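Local structure of phosphonomutase (Burkholderia cenocepacia J2315, 4MG4) at residues Phe31-Asp35 and Ala36-Arg40; Met69-Ala72 and Leu73-Val77; Ile108-Ser111 and Ile112-Gly115; Arg160-Val163 and Phe164-Ala167; Gly242-Pro245 and Tyr246-Met250. The protein is a phosphonomutase-type protein with a TIM-barrel fold, a closed parallel barrel of strands ringed by helices. All coordinates share one frame; numbering follows the deposited sequence.

Contact 1: Phe31-Asp35 and Ala36-Arg40; sequences FNVWD and AGSAR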
loop_
_atom_site.group_PDB
_atom_site.type_symbol
_atom_site.label_atom_id
_atom_site.label_comp_id
_atom_site.label_asym_id
_atom_site.label_seq_id
_atom_site.Cartn_x
_atom_site.Cartn_y
_atom_site.Cartn_z
ATOM N N PHE A 31 -11.726 -5.682 -8.771
ATOM C CA PHE A 31 -10.305 -5.776 -8.461
ATOM C C PHE A 31 -10.161 -5.303 -7.019
ATOM O O PHE A 31 -10.847 -4.316 -6.584
ATOM C CB PHE A 31 -9.473 -4.899 -9.422
ATOM C CG PHE A 31 -9.700 -5.253 -10.825
ATOM C CD1 PHE A 31 -9.026 -6.291 -11.370
ATOM C CD2 PHE A 31 -10.734 -4.650 -11.537
ATOM C CE1 PHE A 31 -9.252 -6.680 -12.665
ATOM C CE2 PHE A 31 -10.976 -5.031 -12.835
ATOM C CZ PHE A 31 -10.257 -6.064 -13.381
ATOM N N ASN A 32 -9.425 -6.101 -6.244
ATOM C CA ASN A 32 -9.288 -5.834 -4.833
ATOM C C ASN A 32 -8.222 -4.761 -4.607
ATOM O O ASN A 32 -7.111 -4.893 -5.124
ATOM C CB ASN A 32 -8.880 -7.085 -4.064
ATOM C CG ASN A 32 -9.961 -8.107 -3.991
ATOM O OD1 ASN A 32 -11.147 -7.778 -4.194
ATOM N ND2 ASN A 32 -9.583 -9.353 -3.740
ATOM N N VAL A 33 -8.605 -3.710 -3.903
ATOM C CA VAL A 33 -7.716 -2.610 -3.515
ATOM C C VAL A 33 -7.421 -2.776 -2.019
ATOM O O VAL A 33 -8.098 -3.505 -1.305
ATOM C CB VAL A 33 -8.254 -1.223 -3.881
ATOM C CG1 VAL A 33 -8.433 -1.114 -5.397
ATOM C CG2 VAL A 33 -9.592 -0.941 -3.163
ATOM N N TRP A 34 -6.383 -2.094 -1.565
ATOM C CA TRP A 34 -5.826 -2.299 -0.234
ATOM C C TRP A 34 -5.466 -1.006 0.503
ATOM O O TRP A 34 -5.015 -1.067 1.642
ATOM C CB TRP A 34 -4.608 -3.234 -0.315
ATOM C CG TRP A 34 -3.562 -2.679 -1.199
ATOM C CD1 TRP A 34 -2.506 -1.874 -0.836
ATOM C CD2 TRP A 34 -3.437 -2.891 -2.596
ATOM N NE1 TRP A 34 -1.742 -1.568 -1.926
ATOM C CE2 TRP A 34 -2.273 -2.194 -3.025
ATOM C CE3 TRP A 34 -4.165 -3.604 -3.545
ATOM C CZ2 TRP A 34 -1.887 -2.167 -4.349
ATOM C CZ3 TRP A 34 -3.780 -3.552 -4.860
ATOM C CH2 TRP A 34 -2.618 -2.889 -5.241
ATOM N N ASP A 35 -5.677 0.150 -0.110
ATOM C CA ASP A 35 -5.431 1.449 0.515
ATOM C C ASP A 35 -6.040 2.523 -0.357
ATOM O O ASP A 35 -6.564 2.236 -1.448
ATOM C CB ASP A 35 -3.938 1.743 0.817
ATOM C CG ASP A 35 -3.048 1.743 -0.418
ATOM O OD1 ASP A 35 -3.508 1.804 -1.587
ATOM O OD2 ASP A 35 -1.798 1.708 -0.213
ATOM N N ALA A 36 -6.011 3.741 0.118
ATOM C CA ALA A 36 -6.714 4.788 -0.605
ATOM C C ALA A 36 -6.053 5.098 -1.961
ATOM O O ALA A 36 -6.728 5.468 -2.912
ATOM C CB ALA A 36 -6.778 5.999 0.247
ATOM N N GLY A 37 -4.715 4.985 -2.043
ATOM C CA GLY A 37 -4.034 5.245 -3.318
ATOM C C GLY A 37 -4.463 4.253 -4.390
ATOM O O GLY A 37 -4.722 4.641 -5.545
ATOM N N SER A 38 -4.490 2.966 -4.021
ATOM C CA SER A 38 -4.866 1.902 -4.950
ATOM C C SER A 38 -6.352 2.023 -5.336
ATOM O O SER A 38 -6.744 1.773 -6.493
ATOM C CB SER A 38 -4.502 0.512 -4.417
ATOM O OG SER A 38 -5.004 0.211 -3.110
ATOM N N ALA A 39 -7.166 2.436 -4.375
ATOM C CA ALA A 39 -8.587 2.692 -4.659
ATOM C C ALA A 39 -8.772 3.750 -5.722
ATOM O O ALA A 39 -9.557 3.579 -6.671
ATOM C CB ALA A 39 -9.314 3.102 -3.392
ATOM N N ARG A 40 -8.080 4.877 -5.537
ATOM C CA ARG A 40 -8.115 5.968 -6.509
ATOM C C ARG A 40 -7.633 5.560 -7.890
ATOM O O ARG A 40 -8.284 5.877 -8.923
ATOM C CB ARG A 40 -7.318 7.157 -5.987
ATOM C CG ARG A 40 -7.270 8.370 -6.914
ATOM C CD ARG A 40 -8.550 8.634 -7.703
ATOM N NE ARG A 40 -9.639 9.199 -6.917
ATOM C CZ ARG A 40 -10.911 9.276 -7.329
ATOM N NH1 ARG A 40 -11.277 8.804 -8.527
ATOM N NH2 ARG A 40 -11.829 9.824 -6.538
#

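Contact 2: Met69-Ala72 and Leu73-Val77; sequences MPRA and LMMEV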
loop_
_atom_site.group_PDB
_atom_site.type_symbol
_atom_site.label_atom_id
_atom_site.label_comp_id
_atom_site.label_asym_id
_atom_site.label_seq_id
_atom_site.Cartn_x
_atom_site.Cartn_y
_atom_site.Cartn_z
ATOM N N MET A 69 -4.951 -9.613 11.271
ATOM C CA MET A 69 -5.029 -8.141 11.405
ATOM C C MET A 69 -6.206 -7.810 12.316
ATOM O O MET A 69 -7.264 -8.365 12.139
ATOM C CB MET A 69 -5.235 -7.490 10.017
ATOM C CG MET A 69 -5.181 -5.980 10.002
ATOM S SD MET A 69 -5.089 -5.371 8.288
ATOM C CE MET A 69 -5.244 -3.635 8.590
ATOM N N PRO A 70 -6.020 -6.944 13.325
ATOM C CA PRO A 70 -7.164 -6.607 14.165
ATOM C C PRO A 70 -8.298 -5.963 13.363
ATOM O O PRO A 70 -8.042 -5.205 12.419
ATOM C CB PRO A 70 -6.595 -5.587 15.158
ATOM C CG PRO A 70 -5.167 -5.905 15.221
ATOM C CD PRO A 70 -4.774 -6.347 13.830
ATOM N N ARG A 71 -9.520 -6.284 13.757
ATOM C CA ARG A 71 -10.696 -5.760 13.063
ATOM C C ARG A 71 -10.654 -4.234 12.962
ATOM O O ARG A 71 -10.986 -3.677 11.940
ATOM C CB ARG A 71 -11.952 -6.167 13.778
ATOM C CG ARG A 71 -13.200 -5.825 13.012
ATOM C CD ARG A 71 -14.490 -6.292 13.676
ATOM N NE ARG A 71 -14.781 -5.518 14.869
ATOM C CZ ARG A 71 -15.696 -5.830 15.760
ATOM N NH1 ARG A 71 -15.872 -5.020 16.818
ATOM N NH2 ARG A 71 -16.457 -6.897 15.634
ATOM N N ALA A 72 -10.273 -3.561 14.044
ATOM C CA ALA A 72 -10.287 -2.085 14.056
ATOM C C ALA A 72 -9.341 -1.476 13.021
ATOM O O ALA A 72 -9.642 -0.490 12.380
ATOM C CB ALA A 72 -9.960 -1.591 15.463
ATOM N N LEU A 73 -8.193 -2.107 12.852
ATOM C CA LEU A 73 -7.235 -1.713 11.836
ATOM C C LEU A 73 -7.823 -1.962 10.441
ATOM O O LEU A 73 -7.703 -1.056 9.600
ATOM C CB LEU A 73 -5.873 -2.402 12.045
ATOM C CG LEU A 73 -4.635 -1.841 11.346
ATOM C CD1 LEU A 73 -4.551 -0.321 11.348
ATOM C CD2 LEU A 73 -3.431 -2.439 12.073
ATOM N N MET A 74 -8.491 -3.103 10.188
ATOM C CA MET A 74 -9.201 -3.325 8.903
ATOM C C MET A 74 -10.239 -2.246 8.677
ATOM O O MET A 74 -10.343 -1.737 7.559
ATOM C CB MET A 74 -9.883 -4.701 8.750
ATOM C CG MET A 74 -10.772 -4.803 7.430
ATOM S SD MET A 74 -9.497 -5.153 6.134
ATOM C CE MET A 74 -8.891 -6.773 6.541
ATOM N N MET A 75 -10.979 -1.866 9.739
ATOM C CA MET A 75 -12.016 -0.873 9.559
ATOM C C MET A 75 -11.425 0.484 9.242
ATOM O O MET A 75 -12.008 1.249 8.483
ATOM C CB MET A 75 -12.940 -0.817 10.786
ATOM C CG MET A 75 -13.681 -2.120 11.076
ATOM S SD MET A 75 -14.985 -2.369 9.825
ATOM C CE MET A 75 -15.447 -4.039 10.240
ATOM N N GLU A 76 -10.258 0.787 9.804
ATOM C CA GLU A 76 -9.612 2.061 9.531
ATOM C C GLU A 76 -9.197 2.109 8.072
ATOM O O GLU A 76 -9.422 3.108 7.372
ATOM C CB GLU A 76 -8.391 2.230 10.453
ATOM C CG GLU A 76 -7.627 3.512 10.189
ATOM C CD GLU A 76 -6.292 3.563 10.937
ATOM O OE1 GLU A 76 -6.161 2.956 12.050
ATOM O OE2 GLU A 76 -5.361 4.223 10.395
ATOM N N VAL A 77 -8.628 1.001 7.589
ATOM C CA VAL A 77 -8.242 0.880 6.187
ATOM C C VAL A 77 -9.454 1.058 5.283
ATOM O O VAL A 77 -9.428 1.817 4.310
ATOM C CB VAL A 77 -7.558 -0.474 5.929
ATOM C CG1 VAL A 77 -7.371 -0.672 4.423
ATOM C CG2 VAL A 77 -6.212 -0.517 6.644
#

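Contact 3: Ile108-Ser111 and Ile112-Gly115; sequences IAMS and IRAG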
loop_
_atom_site.group_PDB
_atom_site.type_symbol
_atom_site.label_atom_id
_atom_site.label_comp_id
_atom_site.label_asym_id
_atom_site.label_seq_id
_atom_site.Cartn_x
_atom_site.Cartn_y
_atom_site.Cartn_z
ATOM N N ILE A 108 -20.430 -6.725 10.913
ATOM C CA ILE A 108 -21.149 -6.191 9.783
ATOM C C ILE A 108 -21.633 -4.775 10.072
ATOM O O ILE A 108 -21.525 -3.871 9.252
ATOM C CB ILE A 108 -22.383 -7.062 9.462
ATOM C CG1 ILE A 108 -21.895 -8.424 9.053
ATOM C CG2 ILE A 108 -23.395 -6.330 8.560
ATOM C CD1 ILE A 108 -21.383 -8.435 7.744
ATOM N N ALA A 109 -22.166 -4.564 11.260
ATOM C CA ALA A 109 -22.632 -3.241 11.638
ATOM C C ALA A 109 -21.500 -2.259 11.603
ATOM O O ALA A 109 -21.694 -1.134 11.169
ATOM C CB ALA A 109 -23.296 -3.234 13.037
ATOM N N MET A 110 -20.317 -2.654 12.050
ATOM C CA MET A 110 -19.157 -1.770 11.953
ATOM C C MET A 110 -18.742 -1.482 10.500
ATOM O O MET A 110 -18.333 -0.367 10.184
ATOM C CB MET A 110 -18.010 -2.320 12.766
ATOM C CG MET A 110 -18.461 -2.425 14.192
ATOM S SD MET A 110 -18.277 -0.853 15.044
ATOM C CE MET A 110 -19.313 0.497 14.654
ATOM N N SER A 111 -18.870 -2.473 9.610
ATOM C CA SER A 111 -18.533 -2.267 8.208
ATOM C C SER A 111 -19.437 -1.225 7.596
ATOM O O SER A 111 -19.006 -0.445 6.764
ATOM C CB SER A 111 -18.558 -3.579 7.410
ATOM O OG SER A 111 -19.909 -3.976 7.115
ATOM N N ILE A 112 -20.701 -1.203 8.009
ATOM C CA ILE A 112 -21.698 -0.266 7.510
ATOM C C ILE A 112 -21.367 1.147 8.008
ATOM O O ILE A 112 -21.392 2.125 7.231
ATOM C CB ILE A 112 -23.115 -0.717 7.938
ATOM C CG1 ILE A 112 -23.510 -1.975 7.114
ATOM C CG2 ILE A 112 -24.099 0.379 7.689
ATOM C CD1 ILE A 112 -24.694 -2.736 7.622
ATOM N N ARG A 113 -21.030 1.227 9.299
ATOM C CA ARG A 113 -20.582 2.495 9.911
ATOM C C ARG A 113 -19.334 3.056 9.206
ATOM O O ARG A 113 -19.224 4.295 9.030
ATOM C CB ARG A 113 -20.348 2.324 11.414
ATOM C CG ARG A 113 -21.652 2.036 12.087
ATOM C CD ARG A 113 -21.435 1.506 13.483
ATOM N NE ARG A 113 -22.679 1.077 14.085
ATOM C CZ ARG A 113 -22.869 0.002 14.823
ATOM N NH1 ARG A 113 -21.892 -0.818 15.194
ATOM N NH2 ARG A 113 -24.116 -0.238 15.243
ATOM N N ALA A 114 -18.449 2.165 8.749
ATOM C CA ALA A 114 -17.240 2.505 7.985
ATOM C C ALA A 114 -17.520 2.898 6.518
ATOM O O ALA A 114 -16.662 3.468 5.871
ATOM C CB ALA A 114 -16.252 1.338 8.059
ATOM N N GLY A 115 -18.732 2.644 6.035
ATOM C CA GLY A 115 -19.232 3.089 4.757
ATOM C C GLY A 115 -19.237 2.047 3.656
ATOM O O GLY A 115 -19.481 2.399 2.473
#

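Contact 4: Arg160-Val163 and Phe164-Ala167; sequences RTDV and FFKA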
loop_
_atom_site.group_PDB
_atom_site.type_symbol
_atom_site.label_atom_id
_atom_site.label_comp_id
_atom_site.label_asym_id
_atom_site.label_seq_id
_atom_site.Cartn_x
_atom_site.Cartn_y
_atom_site.Cartn_z
ATOM N N ARG A 160 -19.437 -16.524 0.866
ATOM C CA ARG A 160 -18.378 -17.325 0.313
ATOM C C ARG A 160 -18.426 -18.711 0.922
ATOM O O ARG A 160 -18.522 -18.868 2.139
ATOM C CB ARG A 160 -17.048 -16.690 0.690
ATOM C CG ARG A 160 -15.885 -17.543 0.260
ATOM C CD ARG A 160 -14.556 -16.828 0.425
ATOM N NE ARG A 160 -13.467 -17.774 0.332
ATOM C CZ ARG A 160 -12.197 -17.460 0.008
ATOM N NH1 ARG A 160 -11.867 -16.208 -0.298
ATOM N NH2 ARG A 160 -11.272 -18.424 -0.048
ATOM N N THR A 161 -18.419 -19.710 0.071
ATOM C CA THR A 161 -18.313 -21.096 0.533
ATOM C C THR A 161 -16.995 -21.675 0.076
ATOM O O THR A 161 -16.584 -21.457 -1.073
ATOM C CB THR A 161 -19.488 -22.013 0.120
ATOM O OG1 THR A 161 -19.293 -23.284 0.731
ATOM C CG2 THR A 161 -19.650 -22.184 -1.366
ATOM N N ASP A 162 -16.312 -22.356 0.993
ATOM C CA ASP A 162 -15.018 -22.943 0.676
ATOM C C ASP A 162 -15.046 -24.400 0.246
ATOM O O ASP A 162 -13.989 -25.030 0.206
ATOM C CB ASP A 162 -14.087 -22.711 1.839
ATOM C CG ASP A 162 -13.581 -21.286 1.915
ATOM O OD1 ASP A 162 -13.618 -20.528 0.927
ATOM O OD2 ASP A 162 -13.103 -20.910 2.996
ATOM N N VAL A 163 -16.207 -24.938 -0.117
ATOM C CA VAL A 163 -16.314 -26.356 -0.512
ATOM C C VAL A 163 -15.281 -26.708 -1.554
ATOM O O VAL A 163 -14.594 -27.749 -1.428
ATOM C CB VAL A 163 -17.731 -26.713 -1.015
ATOM C CG1 VAL A 163 -17.791 -28.131 -1.623
ATOM C CG2 VAL A 163 -18.701 -26.623 0.134
ATOM N N PHE A 164 -15.201 -25.913 -2.619
ATOM C CA PHE A 164 -14.279 -26.247 -3.721
ATOM C C PHE A 164 -12.882 -25.772 -3.394
ATOM O O PHE A 164 -11.904 -26.404 -3.780
ATOM C CB PHE A 164 -14.768 -25.655 -5.068
ATOM C CG PHE A 164 -15.828 -26.468 -5.744
ATOM C CD1 PHE A 164 -15.520 -27.566 -6.503
ATOM C CD2 PHE A 164 -17.116 -26.145 -5.618
ATOM C CE1 PHE A 164 -16.526 -28.300 -7.114
ATOM C CE2 PHE A 164 -18.143 -26.838 -6.265
ATOM C CZ PHE A 164 -17.829 -27.940 -7.004
ATOM N N PHE A 165 -12.784 -24.666 -2.670
ATOM C CA PHE A 165 -11.548 -23.960 -2.409
ATOM C C PHE A 165 -10.595 -24.866 -1.604
ATOM O O PHE A 165 -9.378 -24.897 -1.870
ATOM C CB PHE A 165 -11.842 -22.679 -1.595
ATOM C CG PHE A 165 -10.600 -21.853 -1.322
ATOM C CD1 PHE A 165 -10.007 -21.193 -2.376
ATOM C CD2 PHE A 165 -10.068 -21.754 -0.048
ATOM C CE1 PHE A 165 -8.858 -20.455 -2.172
ATOM C CE2 PHE A 165 -8.905 -21.014 0.164
ATOM C CZ PHE A 165 -8.322 -20.367 -0.904
ATOM N N LYS A 166 -11.169 -25.663 -0.701
ATOM C CA LYS A 166 -10.393 -26.527 0.206
ATOM C C LYS A 166 -10.126 -27.915 -0.415
ATOM O O LYS A 166 -9.345 -28.702 0.155
ATOM C CB LYS A 166 -11.147 -26.659 1.519
ATOM C CG LYS A 166 -10.379 -27.110 2.742
ATOM C CD LYS A 166 -11.322 -27.066 3.944
ATOM C CE LYS A 166 -12.468 -28.060 3.802
ATOM N NZ LYS A 166 -11.974 -29.461 3.859
ATOM N N ALA A 167 -10.721 -28.223 -1.575
ATOM C CA ALA A 167 -10.591 -29.523 -2.251
ATOM C C ALA A 167 -9.649 -29.466 -3.475
ATOM O O ALA A 167 -9.707 -28.555 -4.272
ATOM C CB ALA A 167 -11.966 -29.982 -2.700
HETATM O O HOH W 1 -15.325 -23.012 -2.901
#

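Contact 5: Gly242-Pro245 and Tyr246-Met250; sequences GPYP and YLQAM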
loop_
_atom_site.group_PDB
_atom_site.type_symbol
_atom_site.label_atom_id
_atom_site.label_comp_id
_atom_site.label_asym_id
_atom_site.label_seq_id
_atom_site.Cartn_x
_atom_site.Cartn_y
_atom_site.Cartn_z
ATOM N N GLY A 242 -8.985 -12.169 -6.491
ATOM C CA GLY A 242 -8.154 -12.330 -5.292
ATOM C C GLY A 242 -7.023 -11.334 -5.259
ATOM O O GLY A 242 -7.189 -10.177 -5.622
ATOM N N PRO A 243 -5.849 -11.785 -4.780
ATOM C CA PRO A 243 -4.760 -10.787 -4.613
ATOM C C PRO A 243 -3.952 -10.533 -5.872
ATOM O O PRO A 243 -2.893 -9.890 -5.801
ATOM C CB PRO A 243 -3.876 -11.434 -3.560
ATOM C CG PRO A 243 -4.039 -12.871 -3.783
ATOM C CD PRO A 243 -5.487 -13.096 -4.233
ATOM N N TYR A 244 -4.405 -10.976 -7.038
ATOM C CA TYR A 244 -3.687 -10.716 -8.294
ATOM C C TYR A 244 -3.273 -9.254 -8.563
ATOM O O TYR A 244 -2.091 -9.021 -8.900
ATOM C CB TYR A 244 -4.530 -11.254 -9.452
ATOM C CG TYR A 244 -3.943 -11.004 -10.827
ATOM C CD1 TYR A 244 -2.953 -11.824 -11.311
ATOM C CD2 TYR A 244 -4.444 -10.024 -11.644
ATOM C CE1 TYR A 244 -2.415 -11.639 -12.570
ATOM C CE2 TYR A 244 -3.918 -9.830 -12.918
ATOM C CZ TYR A 244 -2.913 -10.646 -13.368
ATOM O OH TYR A 244 -2.414 -10.476 -14.650
ATOM N N PRO A 245 -4.179 -8.260 -8.368
ATOM C CA PRO A 245 -3.775 -6.902 -8.606
ATOM C C PRO A 245 -2.567 -6.483 -7.727
ATOM O O PRO A 245 -1.566 -5.921 -8.232
ATOM C CB PRO A 245 -5.028 -6.088 -8.287
ATOM C CG PRO A 245 -6.168 -7.037 -8.568
ATOM C CD PRO A 245 -5.650 -8.361 -8.117
ATOM N N TYR A 246 -2.687 -6.759 -6.431
ATOM C CA TYR A 246 -1.604 -6.407 -5.502
ATOM C C TYR A 246 -0.290 -7.073 -5.893
ATOM O O TYR A 246 0.783 -6.396 -5.920
ATOM C CB TYR A 246 -1.997 -6.823 -4.093
ATOM C CG TYR A 246 -0.928 -6.572 -3.046
ATOM C CD1 TYR A 246 -0.756 -5.315 -2.474
ATOM C CD2 TYR A 246 -0.100 -7.609 -2.624
ATOM C CE1 TYR A 246 0.235 -5.087 -1.523
ATOM C CE2 TYR A 246 0.900 -7.378 -1.700
ATOM C CZ TYR A 246 1.044 -6.112 -1.131
ATOM O OH TYR A 246 2.031 -5.896 -0.149
ATOM N N LEU A 247 -0.368 -8.368 -6.205
ATOM C CA LEU A 247 0.804 -9.147 -6.616
ATOM C C LEU A 247 1.433 -8.678 -7.890
ATOM O O LEU A 247 2.694 -8.674 -7.984
ATOM C CB LEU A 247 0.485 -10.636 -6.685
ATOM C CG LEU A 247 0.107 -11.236 -5.334
ATOM C CD1 LEU A 247 -0.327 -12.680 -5.508
ATOM C CD2 LEU A 247 1.246 -11.122 -4.320
ATOM N N GLN A 248 0.633 -8.241 -8.856
ATOM C CA GLN A 248 1.214 -7.642 -10.070
ATOM C C GLN A 248 1.933 -6.321 -9.784
ATOM O O GLN A 248 3.052 -6.066 -10.318
ATOM C CB GLN A 248 0.130 -7.439 -11.133
ATOM C CG GLN A 248 -0.401 -8.776 -11.630
ATOM C CD GLN A 248 0.678 -9.570 -12.322
ATOM O OE1 GLN A 248 1.071 -10.644 -11.869
ATOM N NE2 GLN A 248 1.209 -9.015 -13.391
ATOM N N ALA A 249 1.302 -5.457 -9.003
ATOM C CA ALA A 249 1.918 -4.171 -8.590
ATOM C C ALA A 249 3.270 -4.440 -7.886
ATOM O O ALA A 249 4.279 -3.742 -8.158
ATOM C CB ALA A 249 0.978 -3.386 -7.692
ATOM N N MET A 250 3.320 -5.461 -7.047
ATOM C CA MET A 250 4.505 -5.756 -6.296
ATOM C C MET A 250 5.563 -6.418 -7.198
ATOM O O MET A 250 6.765 -6.279 -6.932
ATOM C CB MET A 250 4.218 -6.648 -5.077
ATOM C CG MET A 250 3.375 -6.016 -3.971
ATOM S SD MET A 250 4.200 -4.517 -3.363
ATOM C CE MET A 250 3.315 -3.195 -4.123
#

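Contact 1: Phe31-Asp35 and Ala36-Arg40
Val-33 to Ala-39 turns from the end of a barrel strand into the first turn of a helix, and the amide of Ala-39 closes that turn on Asp-35 O at 3.0 Å, with an N-H...O angle of 158°. Asp-35 is the N-cap: its carboxylate reaches forward to the helix, where OD1 is met nearly along its C-O bond by Ser-38 N at 2.9 Å. The hydroxyl of Ser-38, held between the backbone N and the carbonyl carbon (chi1 54°), points back at the loop and lies 2.7 Å from the same Asp-35 OD1. It also accepts a nearly straight bond from Trp-34 N, with Ser-38 OG 3.1 Å away. The serine thus ties together the cap and the loop before it, while its CB sits over the six-membered ring of Trp-34, 3.7 Å from the ring centroid, as a CH-pi contact. Beside it, Val-33 packs by CG1 against Ser-38 O and by CG2 against Ala-39 CB at 4.1 Å. The unit belongs to the beta-alpha-beta element formed by strand 28-33, helix 36-44 and strand 50-52. Val-33 and Ala-39 both touch Ile-81 of helix 71-84, Trp-34 lies against helix 54-60, and Ser-38 packs on Leu-253 of the second subunit.

Contact 2: Met69-Ala72 and Leu73-Val77
Met-69 lays its methyl group against Leu-73 in the tight part of this helix start. Its CG is anti to the backbone N (chi1 -174°) and the rest of the chain is extended, which carries CE along the first turn to Leu-73 CG at 3.3 Å, closer than carbons usually pack. The two side chains cross at about a right angle. The same CE reaches Val-77 CG2 at 3.8 Å, one turn further on, while SD comes to 4.4 Å from Met-74 CE. Met-69 and Met-74 are buried, and with Val-77 they lean on Val-57 of helix 54-60; Leu-73 also packs on Arg-80 of the second subunit.

The other flank is looser. Ala-72 and Pro-70 are exposed, and the proline ring barely approaches Leu-73, its CD being 4.5 Å from Leu-73 CB. Arg-71 sets out away from residues 73-77, yet its CG is 4.0 Å from Met-75 CE, the two chains meeting at a slant; its guanidinium is engaged by a salt bridge to Glu-106 and a hydrogen bond to Thr-107.

Backbone bonds set the frame. Met-74 N donates to Pro-70 O at 3.1 Å, and Met-75 N to Arg-71 O at 2.9 Å. With Pro-70 in the N-cap position and Met-69 folded back on the first turns, this is the amino-terminal end of helix 71-84, one of the helices surrounding the parallel barrel of a TIM-barrel fold.

Contact 3: Ile108-Ser111 and Ile112-Gly115
Ala-109 places its methyl over one face of the Arg-113 guanidinium, 3.3 Å above the plane and off toward the rim, at the C-terminal end of helix 101-113, which closes in a Schellman motif at Gly-115. The arginine CG is anti to the carbonyl carbon (chi1 -66°), which turns the chain back along the helix surface; extended from there to NE, it lays the flat group across the alanine one turn earlier. Met-110, modelled in two conformers, lies near the edge of the same guanidinium, but its detailed placement is doubtful. On the flank turned to helix 134-150, Ile-108 and Ile-112 meet at a slant through CG2 and CD1, 3.9 Å apart, Ile-108 touching Ala-144 and Ile-112 touching Ala-148. The helix belongs to the beta-alpha-beta unit between strands 89-92 and 118-122, and Ala-114 touches helix 71-84. Gly-115 leaves the helix with a positive phi of 102°, and its amide bonds to Ile-112 O. Ser-111, also bonded to Tyr-155 OH, turns its hydroxyl back toward the preceding turn. Ile-108 O therefore takes two donors: Ile-112 N at 3.1 Å, and Ser-111 OG at 2.7 Å, in the carbonyl plane on a lone pair.

Contact 4: Arg160-Val163 and Phe164-Ala167
The Phe-165 ring carries the Arg-160 guanidinium over one face: NH2 stands 3.4 Å above the ring plane, over its centre, and CZ lies 4.7 Å from the ring centroid in a cation-pi interaction. The two planes are 79° apart, so the guanidinium meets the ring with its edge and does not stack flat. In the guanidinium plane, at its edge, lie Phe-165 CD2 near NH2 and the carboxylate oxygen Asp-162 OD1 on the NE and NH2 side. The oxygen takes Arg-160 NE on its syn lone pair at 2.8 Å in a salt bridge, with a weak second bond from NH2. Asp-162 in turn lies alongside Phe-165, pointing the same way, with its carboxylate plane 36° from the ring; OD1 is 3.8 Å from Phe-165 CB. The Phe-164 ring meets His-172 edge-to-face.

The arginine reaches this place by an extended chain, with CG anti to the backbone N (chi1 175°). The salt bridge fixes the rotation of its guanidinium, and the ring lies against the NH2 end. Asp-162 has further partners in Asp-123, which accepts from its amide, and Ser-124, whose hydroxyl bonds OD2; Glu-122 forms a long, weak ion pair with Arg-160 NE.

In the backbone, Lys-166 N donates to Asp-162 O at 3.0 Å. Water 1 links Thr-161 O, to which it donates, and Phe-164 N, from which it accepts at 2.9 Å. Phe-164 to Ala-167 form a type I beta turn within the loop that leaves strand 156-160 for helix 174-190, a beta-alpha connection of the TIM barrel.

Contact 5: Gly242-Pro245 and Tyr246-Met250
Tyr-244 swings its ring out with CG anti to the backbone N (chi1 177°), while Gln-248 holds CG anti to its carbonyl carbon and bends at chi2 (-64°); together these bring the glutamine chain over the tyrosine ring one turn away. Gln-248 CG lies 3.7 Å from the ring centroid, in a CH-pi contact displaced toward the rim. The amide follows the ring, the two planes being only 15° apart, and its OE1 is bound by Lys-251 NZ. Pro-243 and Leu-247 also lie side by side, with Pro-243 CG 4.1 Å from Leu-247 CD1. The helix bonds start with Leu-247 N, which donates to Pro-243 O at 3.0 Å, and go on with Gln-248 N to Tyr-244 O at 2.8 Å. Pro-243 occupies the N-cap position, and Pro-245, whose ring nitrogen has no hydrogen to give, stands in the first turn. The contact opens helix 244-259, which follows barrel strand 238-240. Pro-243 and Tyr-246 lean on helix 54-60, Tyr-246 meets Trp-34 edge-to-face, and Tyr-244 and Gln-248 pack on Leu-256 of the second subunit.

Overall arrangement
The five contacts sit around one parallel barrel. Contact 1 is the most buried, and contacts 2 to 5 each have a partly open side. Contacts 1 and 5 lie 11 Å apart between centres, touch through Trp-34 and Tyr-246, and both meet the second subunit broadly, contact 2 only through Leu-73. Contacts 2 and 3 touch where Met-75 packs on the helix of contact 3, and Val-77 packs on Trp-34 of contact 1. Contact 4 touches no other. Helix starts dominate, with an aspartate cap in contact 1 and prolines at the N-cap position in contacts 2 and 5; contact 3 is a helix end, and contact 4, in a loop, relies on charge and an aromatic face.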